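Local coordinates for protein Dot/Icm T4SS effector (Legionella pneumophila, PDB 6VVE) that acts as an effector kinase of Legionella pneumophila, associated with the Dot/Icm type IV secretion system and activated by the host metabolite inositol hexakisphosphate, at residues D47-W52 and F118-G123; H111-Q116 and L130-I135; I124-V129 and E198-T203. All blocks are in the same frame, centred on the assembly; numbering follows the deposited sequence.

Contact 1: residues D47-W52 and F118-G123; sequences DYVLMW and FLKYHG. With IHP (inositol hexakisphosphate), chain B.
The ammonium group of Lys120 sits over one face of the Tyr48 ring, its NZ 4.3 Å from the ring centroid and only 10° off the normal, a cation-pi contact. The Tyr121 ring instead uses its edge: Asp47 OD2 lies in its plane and takes a hydrogen bond of 2.7 Å from Tyr121 OH on the anti side of the carboxylate. Carboxylate and ring are nearly coplanar, 18° apart. The other oxygen, Asp47 OD1, forms a 3.2 Å salt bridge with Lys120 NZ, which comes from the syn side but well tilted out of the carboxylate plane; Tyr48 N reaches OD1 from above the same face, at 2.7 Å. Three donors on its two oxygens restrict the carboxylate's rotation. Lys120 reaches this far because its chain is fully extended, with CG anti to the backbone N (chi1 178°). NZ also gives a 2.6 Å hydrogen bond to Tyr48 O, while the aliphatic stem lies against Val49, CD to CG1 3.7 Å. Further along the strand, Trp52 NE1 donates a 2.8 Å hydrogen bond to O26 of inositol hexakisphosphate, as part of its pocket. In the fold, this cluster of hydrogen bonds and a salt bridge ties the last turn of helix 102-121, which ends in a Schellman motif at Gly123, to strand 44-53 at the border of the four-stranded antiparallel sheet. Strand 34-41 flanks that strand and supplies Arg39, a second partner of Tyr121 OH.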
# COMPACT_ATOMS: atom_id res chain seq x y z
N ASP A 47 19.22 5.85 8.43
CA ASP A 47 17.83 6.16 8.75
C ASP A 47 17.14 4.90 9.24
O ASP A 47 17.67 3.79 9.12
CB ASP A 47 17.11 6.75 7.53
CG ASP A 47 15.91 7.57 7.90
OD1 ASP A 47 15.61 7.70 9.11
OD2 ASP A 47 15.26 8.10 6.97
N TYR A 48 15.93 5.08 9.78
CA TYR A 48 15.15 3.99 10.34
C TYR A 48 13.67 4.18 10.03
O TYR A 48 13.22 5.28 9.69
CB TYR A 48 15.34 3.89 11.87
CG TYR A 48 14.86 5.13 12.60
CD1 TYR A 48 15.71 6.21 12.80
CD2 TYR A 48 13.56 5.21 13.08
CE1 TYR A 48 15.27 7.34 13.46
CE2 TYR A 48 13.11 6.33 13.75
CZ TYR A 48 13.97 7.40 13.93
OH TYR A 48 13.53 8.52 14.59
N VAL A 49 12.93 3.09 10.14
CA VAL A 49 11.47 3.11 10.04
C VAL A 49 10.91 2.20 11.13
O VAL A 49 11.52 1.20 11.51
CB VAL A 49 10.96 2.66 8.66
CG1 VAL A 49 11.39 3.66 7.59
CG2 VAL A 49 11.45 1.25 8.35
N LEU A 50 9.74 2.57 11.64
CA LEU A 50 9.04 1.78 12.64
C LEU A 50 8.23 0.69 11.95
O LEU A 50 7.51 0.97 10.97
CB LEU A 50 8.14 2.67 13.49
CG LEU A 50 7.13 2.00 14.42
CD1 LEU A 50 7.79 0.99 15.36
CD2 LEU A 50 6.40 3.08 15.23
N MSE A 51 8.35 -0.54 12.44
CA MSE A 51 7.61 -1.67 11.86
C MSE A 51 6.38 -2.04 12.70
O MSE A 51 5.28 -2.14 12.16
CB MSE A 51 8.53 -2.88 11.70
CG MSE A 51 9.77 -2.64 10.83
SE MSE A 51 9.40 -2.04 9.00
CE MSE A 51 8.15 -3.41 8.43
N TRP A 52 6.56 -2.25 14.01
CA TRP A 52 5.44 -2.56 14.89
C TRP A 52 5.89 -2.43 16.34
O TRP A 52 7.08 -2.28 16.63
CB TRP A 52 4.89 -3.97 14.62
CG TRP A 52 5.88 -5.08 14.83
CD1 TRP A 52 6.28 -5.61 16.02
CD2 TRP A 52 6.58 -5.80 13.81
NE1 TRP A 52 7.20 -6.62 15.80
CE2 TRP A 52 7.40 -6.75 14.45
CE3 TRP A 52 6.60 -5.73 12.41
CZ2 TRP A 52 8.23 -7.62 13.75
CZ3 TRP A 52 7.42 -6.60 11.71
CH2 TRP A 52 8.22 -7.53 12.38
N PHE A 118 10.20 4.35 1.35
CA PHE A 118 9.50 5.19 0.38
C PHE A 118 8.28 5.84 1.02
O PHE A 118 8.08 7.06 0.90
CB PHE A 118 9.08 4.37 -0.84
CG PHE A 118 8.20 5.12 -1.80
CD1 PHE A 118 6.82 5.19 -1.61
CD2 PHE A 118 8.75 5.77 -2.90
CE1 PHE A 118 6.02 5.90 -2.48
CE2 PHE A 118 7.94 6.47 -3.78
CZ PHE A 118 6.58 6.53 -3.57
N LEU A 119 7.47 5.05 1.73
CA LEU A 119 6.28 5.59 2.37
C LEU A 119 6.64 6.68 3.37
O LEU A 119 5.99 7.73 3.41
CB LEU A 119 5.48 4.47 3.05
CG LEU A 119 4.88 3.41 2.14
CD1 LEU A 119 4.17 2.33 3.00
CD2 LEU A 119 3.92 4.01 1.15
N LYS A 120 7.67 6.44 4.18
CA LYS A 120 8.09 7.45 5.15
C LYS A 120 8.52 8.73 4.46
O LYS A 120 8.12 9.83 4.86
CB LYS A 120 9.22 6.90 6.03
CG LYS A 120 9.76 7.90 7.03
CD LYS A 120 10.84 7.31 7.91
CE LYS A 120 11.52 8.38 8.75
NZ LYS A 120 12.45 7.81 9.76
N TYR A 121 9.35 8.61 3.42
CA TYR A 121 9.86 9.78 2.72
C TYR A 121 8.79 10.54 1.95
O TYR A 121 9.07 11.63 1.43
CB TYR A 121 10.99 9.37 1.78
CG TYR A 121 12.21 8.80 2.50
CD1 TYR A 121 12.43 9.05 3.84
CD2 TYR A 121 13.13 8.00 1.83
CE1 TYR A 121 13.54 8.53 4.50
CE2 TYR A 121 14.23 7.48 2.47
CZ TYR A 121 14.44 7.75 3.80
OH TYR A 121 15.53 7.23 4.46
N HIS A 122 7.57 9.99 1.85
CA HIS A 122 6.44 10.69 1.28
C HIS A 122 5.35 10.99 2.31
O HIS A 122 4.30 11.52 1.95
CB HIS A 122 5.85 9.89 0.12
CG HIS A 122 6.76 9.81 -1.07
ND1 HIS A 122 7.97 9.16 -1.03
CD2 HIS A 122 6.63 10.30 -2.32
CE1 HIS A 122 8.55 9.26 -2.21
NE2 HIS A 122 7.76 9.95 -3.01
N GLY A 123 5.58 10.66 3.58
CA GLY A 123 4.61 10.95 4.62
C GLY A 123 3.28 10.26 4.45
O GLY A 123 2.23 10.86 4.72
C1 IHP B . 7.66 -11.60 20.73
C2 IHP B . 8.09 -12.63 21.79
C3 IHP B . 8.91 -13.75 21.17
C4 IHP B . 10.14 -13.19 20.43
C5 IHP B . 9.68 -12.25 19.30
C6 IHP B . 8.80 -11.12 19.82
O11 IHP B . 7.14 -10.46 21.39
P1 IHP B . 5.53 -10.17 21.34
O21 IHP B . 5.29 -8.71 21.06
O31 IHP B . 4.89 -11.03 20.27
O41 IHP B . 4.92 -10.54 22.69
O12 IHP B . 6.92 -13.16 22.36
P2 IHP B . 6.78 -13.17 24.01
O22 IHP B . 7.90 -12.38 24.62
O32 IHP B . 5.46 -12.54 24.38
O42 IHP B . 6.83 -14.59 24.49
O13 IHP B . 8.11 -14.42 20.24
P3 IHP B . 8.08 -16.06 20.18
O23 IHP B . 8.76 -16.63 21.42
O33 IHP B . 6.63 -16.52 20.14
O43 IHP B . 8.79 -16.55 18.94
O14 IHP B . 10.89 -14.23 19.89
P4 IHP B . 12.51 -14.23 20.18
O24 IHP B . 12.77 -14.32 21.66
O34 IHP B . 13.09 -12.92 19.68
O44 IHP B . 13.16 -15.39 19.48
O15 IHP B . 10.80 -11.69 18.68
P5 IHP B . 11.16 -12.13 17.14
O25 IHP B . 12.66 -12.12 16.96
O35 IHP B . 10.63 -13.50 16.85
O45 IHP B . 10.52 -11.13 16.20
O16 IHP B . 8.22 -10.45 18.72
P6 IHP B . 8.70 -8.91 18.37
O26 IHP B . 7.48 -8.02 18.21
O36 IHP B . 9.56 -8.37 19.49
O46 IHP B . 9.49 -8.94 17.09

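Contact 2: residues H111-Q116 and L130-I135; sequences HIIEQQ and LGLWNI. With IHP (inositol hexakisphosphate), chain B.
Leu130 packs into the flank of Ile112, its CB 3.9 Å from Ile112 CG2, where the loop before strand 132-134 meets helix 102-121. The sheet order 1-2-3-5-4 is consistent with a kinase-like N-lobe, in which helix 102-121 would be αC and strand 132-134 β4. Further out, the Leu130 side chain slides past that of Gln116 in the opposite direction, with CD1 3.4 Å from the amide OE1. Gln116 leaves the helix with CG anti to its N and then bends at chi2 (84°), which turns the amide toward the loop; one water links Gln116 NE2 with Leu130 O, and a second links Gln116 OE1 with Leu130 N. Water thus grips the Leu130 backbone at both its polar atoms, although no direct hydrogen bond crosses the contact. Gly131 follows, and its carbonyl O is pressed by Ile112 CG2 at 3.1 Å, a tight approach that buries a polar atom with no partner in the model. Leu132 then crosses Ile113 at about a right angle, CD2 meeting CG1 at 3.8 Å, and extends the apolar seam toward strand 26-30. Trp133 NE1 hydrogen-bonds to Asp207 O. At Asn134 the strand reaches the inositol hexakisphosphate, where ND2 makes a weak hydrogen bond of 3.1 Å to phosphate oxygen O35.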
# COMPACT_ATOMS: atom_id res chain seq x y z
N HIS A 111 12.32 -5.90 0.06
CA HIS A 111 11.55 -4.96 -0.73
C HIS A 111 10.53 -4.22 0.12
O HIS A 111 10.29 -3.02 -0.09
CB HIS A 111 10.86 -5.69 -1.89
CG HIS A 111 11.77 -5.99 -3.03
ND1 HIS A 111 11.94 -5.12 -4.09
CD2 HIS A 111 12.58 -7.04 -3.28
CE1 HIS A 111 12.81 -5.64 -4.94
NE2 HIS A 111 13.21 -6.81 -4.47
N ILE A 112 9.94 -4.91 1.11
CA ILE A 112 8.99 -4.25 2.00
C ILE A 112 9.68 -3.15 2.80
O ILE A 112 9.14 -2.06 2.99
CB ILE A 112 8.30 -5.27 2.92
CG1 ILE A 112 7.33 -6.13 2.11
CG2 ILE A 112 7.60 -4.56 4.06
CD1 ILE A 112 6.58 -7.18 2.94
N ILE A 113 10.89 -3.43 3.29
CA ILE A 113 11.64 -2.43 4.05
C ILE A 113 11.90 -1.21 3.17
O ILE A 113 11.67 -0.06 3.58
CB ILE A 113 12.95 -3.02 4.59
CG1 ILE A 113 12.66 -4.08 5.66
CG2 ILE A 113 13.83 -1.92 5.14
CD1 ILE A 113 13.81 -5.01 5.93
N GLU A 114 12.39 -1.43 1.95
CA GLU A 114 12.60 -0.32 1.02
C GLU A 114 11.30 0.42 0.76
O GLU A 114 11.27 1.65 0.70
CB GLU A 114 13.20 -0.84 -0.28
CG GLU A 114 14.59 -1.46 -0.12
CD GLU A 114 15.13 -2.03 -1.41
OE1 GLU A 114 14.34 -2.64 -2.16
OE2 GLU A 114 16.33 -1.85 -1.68
N GLN A 115 10.20 -0.32 0.60
CA GLN A 115 8.91 0.33 0.35
C GLN A 115 8.45 1.11 1.57
O GLN A 115 7.86 2.19 1.43
CB GLN A 115 7.88 -0.72 -0.07
CG GLN A 115 8.19 -1.31 -1.46
CD GLN A 115 7.41 -2.58 -1.74
OE1 GLN A 115 6.47 -2.93 -1.04
NE2 GLN A 115 7.81 -3.28 -2.79
N GLN A 116 8.71 0.58 2.76
CA GLN A 116 8.42 1.34 3.98
C GLN A 116 9.17 2.67 3.98
O GLN A 116 8.61 3.71 4.35
CB GLN A 116 8.78 0.51 5.21
CG GLN A 116 8.27 1.09 6.53
CD GLN A 116 6.83 0.69 6.82
OE1 GLN A 116 5.92 0.99 6.04
NE2 GLN A 116 6.62 -0.00 7.92
N LEU A 130 2.32 -2.44 6.39
CA LEU A 130 3.38 -3.34 5.98
C LEU A 130 3.90 -4.11 7.19
O LEU A 130 3.54 -3.84 8.35
CB LEU A 130 4.52 -2.56 5.31
CG LEU A 130 4.19 -2.01 3.92
CD1 LEU A 130 5.32 -1.13 3.39
CD2 LEU A 130 3.91 -3.14 2.95
N GLY A 131 4.77 -5.08 6.92
CA GLY A 131 5.26 -5.95 7.97
C GLY A 131 6.40 -6.79 7.44
O GLY A 131 6.94 -6.51 6.37
N LEU A 132 6.77 -7.82 8.20
CA LEU A 132 7.90 -8.66 7.85
C LEU A 132 7.58 -10.12 8.11
O LEU A 132 6.82 -10.46 9.02
CB LEU A 132 9.16 -8.27 8.64
CG LEU A 132 9.62 -6.82 8.49
CD1 LEU A 132 10.73 -6.52 9.49
CD2 LEU A 132 10.07 -6.54 7.07
N TRP A 133 8.17 -10.99 7.28
CA TRP A 133 8.02 -12.43 7.42
C TRP A 133 9.07 -12.94 8.39
O TRP A 133 10.28 -12.76 8.16
CB TRP A 133 8.16 -13.11 6.06
CG TRP A 133 7.01 -12.89 5.15
CD1 TRP A 133 6.93 -11.98 4.13
CD2 TRP A 133 5.76 -13.60 5.15
NE1 TRP A 133 5.70 -12.08 3.51
CE2 TRP A 133 4.97 -13.07 4.11
CE3 TRP A 133 5.24 -14.63 5.93
CZ2 TRP A 133 3.69 -13.53 3.84
CZ3 TRP A 133 3.96 -15.09 5.65
CH2 TRP A 133 3.20 -14.54 4.62
N ASN A 134 8.62 -13.57 9.47
CA ASN A 134 9.53 -14.20 10.42
C ASN A 134 9.92 -15.57 9.89
O ASN A 134 9.05 -16.41 9.59
CB ASN A 134 8.86 -14.32 11.79
CG ASN A 134 9.84 -14.70 12.88
OD1 ASN A 134 10.38 -15.81 12.90
ND2 ASN A 134 10.07 -13.77 13.81
N ILE A 135 11.23 -15.81 9.80
CA ILE A 135 11.73 -17.00 9.11
C ILE A 135 12.74 -17.76 9.95
O ILE A 135 13.52 -18.57 9.42
CB ILE A 135 12.35 -16.60 7.75
CG1 ILE A 135 13.56 -15.68 8.00
CG2 ILE A 135 11.33 -15.92 6.88
CD1 ILE A 135 14.17 -15.11 6.75
C1 IHP B . 7.66 -11.60 20.73
C2 IHP B . 8.09 -12.63 21.79
C3 IHP B . 8.91 -13.75 21.17
C4 IHP B . 10.14 -13.19 20.43
C5 IHP B . 9.68 -12.25 19.30
C6 IHP B . 8.80 -11.12 19.82
O11 IHP B . 7.14 -10.46 21.39
P1 IHP B . 5.53 -10.17 21.34
O21 IHP B . 5.29 -8.71 21.06
O31 IHP B . 4.89 -11.03 20.27
O41 IHP B . 4.92 -10.54 22.69
O12 IHP B . 6.92 -13.16 22.36
P2 IHP B . 6.78 -13.17 24.01
O22 IHP B . 7.90 -12.38 24.62
O32 IHP B . 5.46 -12.54 24.38
O42 IHP B . 6.83 -14.59 24.49
O13 IHP B . 8.11 -14.42 20.24
P3 IHP B . 8.08 -16.06 20.18
O23 IHP B . 8.76 -16.63 21.42
O33 IHP B . 6.63 -16.52 20.14
O43 IHP B . 8.79 -16.55 18.94
O14 IHP B . 10.89 -14.23 19.89
P4 IHP B . 12.51 -14.23 20.18
O24 IHP B . 12.77 -14.32 21.66
O34 IHP B . 13.09 -12.92 19.68
O44 IHP B . 13.16 -15.39 19.48
O15 IHP B . 10.80 -11.69 18.68
P5 IHP B . 11.16 -12.13 17.14
O25 IHP B . 12.66 -12.12 16.96
O35 IHP B . 10.63 -13.50 16.85
O45 IHP B . 10.52 -11.13 16.20
O16 IHP B . 8.22 -10.45 18.72
P6 IHP B . 8.70 -8.91 18.37
O26 IHP B . 7.48 -8.02 18.21
O36 IHP B . 9.56 -8.37 19.49
O46 IHP B . 9.49 -8.94 17.09
O HOH W 1 4.47 -1.66 9.60
O HOH W 2 3.47 0.40 7.05

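Contact 3: residues I124-V129 and E198-T203; sequences IQEHFV and EEMVKT
His127 meets Val201 at its ring edge and Met200 over one face. At the edge, ND1 donates to Val201 O at 3.0 Å, close to straight at 170°, with the oxygen in the ring plane. This bond orients the imidazole, and the selenium of the selenomethionine Met200 packs on its face, offset toward the rim and 4.4 Å from the ring centroid. The same SE also touches Glu126, whose side chain crosses that of Met200 at about a right angle, CG to SE 3.5 Å. Lys202 runs alongside the backbone and curls at its last torsion (chi4 -72°), which brings NZ to Glu126 O, in the carbonyl plane on a lone pair, for a hydrogen bond whose modelled 2.5 Å is doubtfully short. On the other flank, Thr203 turns CG2 to Phe128 CD2 at 3.4 Å, while its OG1 is bonded to Asn193 O. The backbones join in a single parallel bridge at Phe128 and Thr203: Thr203 N to His127 O at 3.0 Å, and Val129 N to Thr203 O at 3.2 Å. Val129 lines the ADP pocket. The arrangement is consistent with the αC-β4 loop of a kinase-like N-lobe, here joined to the strand leading to Asp205 of that pocket.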
# COMPACT_ATOMS: atom_id res chain seq x y z
N ILE A 124 3.29 9.00 4.01
CA ILE A 124 2.05 8.26 3.79
C ILE A 124 2.14 6.86 4.38
O ILE A 124 1.30 5.99 4.09
CB ILE A 124 1.72 8.18 2.28
CG1 ILE A 124 2.93 7.67 1.49
CG2 ILE A 124 1.29 9.54 1.76
CD1 ILE A 124 2.63 7.36 0.05
N GLN A 125 3.14 6.62 5.23
CA GLN A 125 3.29 5.30 5.83
C GLN A 125 2.05 4.89 6.62
O GLN A 125 1.70 3.70 6.65
CB GLN A 125 4.52 5.27 6.75
CG GLN A 125 4.77 3.91 7.40
CD GLN A 125 6.01 3.90 8.28
OE1 GLN A 125 6.84 4.81 8.24
NE2 GLN A 125 6.13 2.86 9.09
N GLU A 126 1.37 5.85 7.24
CA GLU A 126 0.24 5.53 8.11
C GLU A 126 -0.92 4.88 7.36
O GLU A 126 -1.75 4.23 8.00
CB GLU A 126 -0.24 6.81 8.81
CG GLU A 126 -0.70 7.91 7.86
CD GLU A 126 0.31 9.03 7.71
OE1 GLU A 126 1.53 8.75 7.67
OE2 GLU A 126 -0.12 10.21 7.64
N HIS A 127 -1.00 5.05 6.05
CA HIS A 127 -2.12 4.56 5.26
C HIS A 127 -1.94 3.13 4.77
O HIS A 127 -2.85 2.57 4.16
CB HIS A 127 -2.36 5.47 4.05
CG HIS A 127 -2.87 6.83 4.41
ND1 HIS A 127 -4.19 7.06 4.76
CD2 HIS A 127 -2.26 8.04 4.45
CE1 HIS A 127 -4.36 8.35 5.02
NE2 HIS A 127 -3.20 8.96 4.84
N PHE A 128 -0.78 2.52 5.02
CA PHE A 128 -0.48 1.18 4.53
C PHE A 128 0.07 0.35 5.68
O PHE A 128 0.85 0.83 6.50
CB PHE A 128 0.54 1.23 3.39
CG PHE A 128 0.13 2.14 2.26
CD1 PHE A 128 0.41 3.51 2.33
CD2 PHE A 128 -0.53 1.65 1.15
CE1 PHE A 128 0.03 4.35 1.30
CE2 PHE A 128 -0.92 2.50 0.13
CZ PHE A 128 -0.63 3.85 0.20
N VAL A 129 -0.35 -0.91 5.75
CA VAL A 129 0.02 -1.80 6.86
C VAL A 129 1.03 -2.78 6.27
O VAL A 129 0.70 -3.86 5.79
CB VAL A 129 -1.18 -2.50 7.47
CG1 VAL A 129 -0.73 -3.49 8.53
CG2 VAL A 129 -2.15 -1.50 8.04
N GLU A 198 -10.01 5.40 13.45
CA GLU A 198 -10.51 6.67 13.98
C GLU A 198 -10.10 7.84 13.09
O GLU A 198 -10.93 8.67 12.71
CB GLU A 198 -9.99 6.87 15.41
CG GLU A 198 -10.42 5.80 16.39
CD GLU A 198 -11.92 5.85 16.68
OE1 GLU A 198 -12.59 6.79 16.23
OE2 GLU A 198 -12.41 4.93 17.37
N GLU A 199 -8.81 7.92 12.74
CA GLU A 199 -8.27 9.09 12.08
C GLU A 199 -8.28 8.98 10.56
O GLU A 199 -8.28 10.02 9.88
CB GLU A 199 -6.83 9.32 12.54
CG GLU A 199 -6.66 9.46 14.04
CD GLU A 199 -7.04 10.84 14.55
OE1 GLU A 199 -6.29 11.39 15.37
OE2 GLU A 199 -8.09 11.36 14.11
N MSE A 200 -8.30 7.77 10.01
CA MSE A 200 -8.04 7.60 8.60
C MSE A 200 -8.53 6.27 8.05
O MSE A 200 -9.15 5.47 8.76
CB MSE A 200 -6.53 7.70 8.35
CG MSE A 200 -5.74 6.56 9.00
SE MSE A 200 -3.80 6.81 8.93
CE MSE A 200 -3.64 8.31 10.14
N VAL A 201 -8.26 6.04 6.76
CA VAL A 201 -8.46 4.75 6.12
C VAL A 201 -7.09 4.18 5.79
O VAL A 201 -6.24 4.88 5.23
CB VAL A 201 -9.33 4.89 4.86
CG1 VAL A 201 -9.18 3.67 3.97
CG2 VAL A 201 -10.78 5.09 5.24
N LYS A 202 -6.88 2.91 6.14
CA LYS A 202 -5.67 2.18 5.83
C LYS A 202 -6.01 1.01 4.90
O LYS A 202 -7.18 0.65 4.71
CB LYS A 202 -5.00 1.65 7.10
CG LYS A 202 -4.76 2.70 8.18
CD LYS A 202 -4.25 2.06 9.46
CE LYS A 202 -4.02 3.09 10.56
NZ LYS A 202 -2.83 3.94 10.29
N THR A 203 -4.98 0.43 4.31
CA THR A 203 -5.14 -0.73 3.44
C THR A 203 -4.24 -1.86 3.92
O THR A 203 -3.09 -1.62 4.31
CB THR A 203 -4.84 -0.39 1.98
OG1 THR A 203 -5.17 -1.53 1.15
CG2 THR A 203 -3.37 -0.05 1.77

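Overall arrangement
Contact 1 lies at the surface, whereas contacts 2 and 3 are buried, and their chemistry follows. The surface contact relies on a lysine and an aspartate bound by salt bridge, hydroxyl, carbonyl and cation-pi contacts, contact 2 on aliphatic packing with bridging waters, and contact 3 on backbone bonds and side chains that donate to backbone carbonyls. Contacts 1 and 2 both use helix 102-121 and touch inositol hexakisphosphate, from Trp52 and Asn134 respectively; they meet where Gln116 CG packs on Val49 CG2. Contact 3 takes over where that helix ends, Leu119 O lying 3.0 Å from Ile124 N. Residues 118-135 thus supply one segment to each contact, from the side of strand 44-53, past the ADP pocket, to the inositol phosphate site.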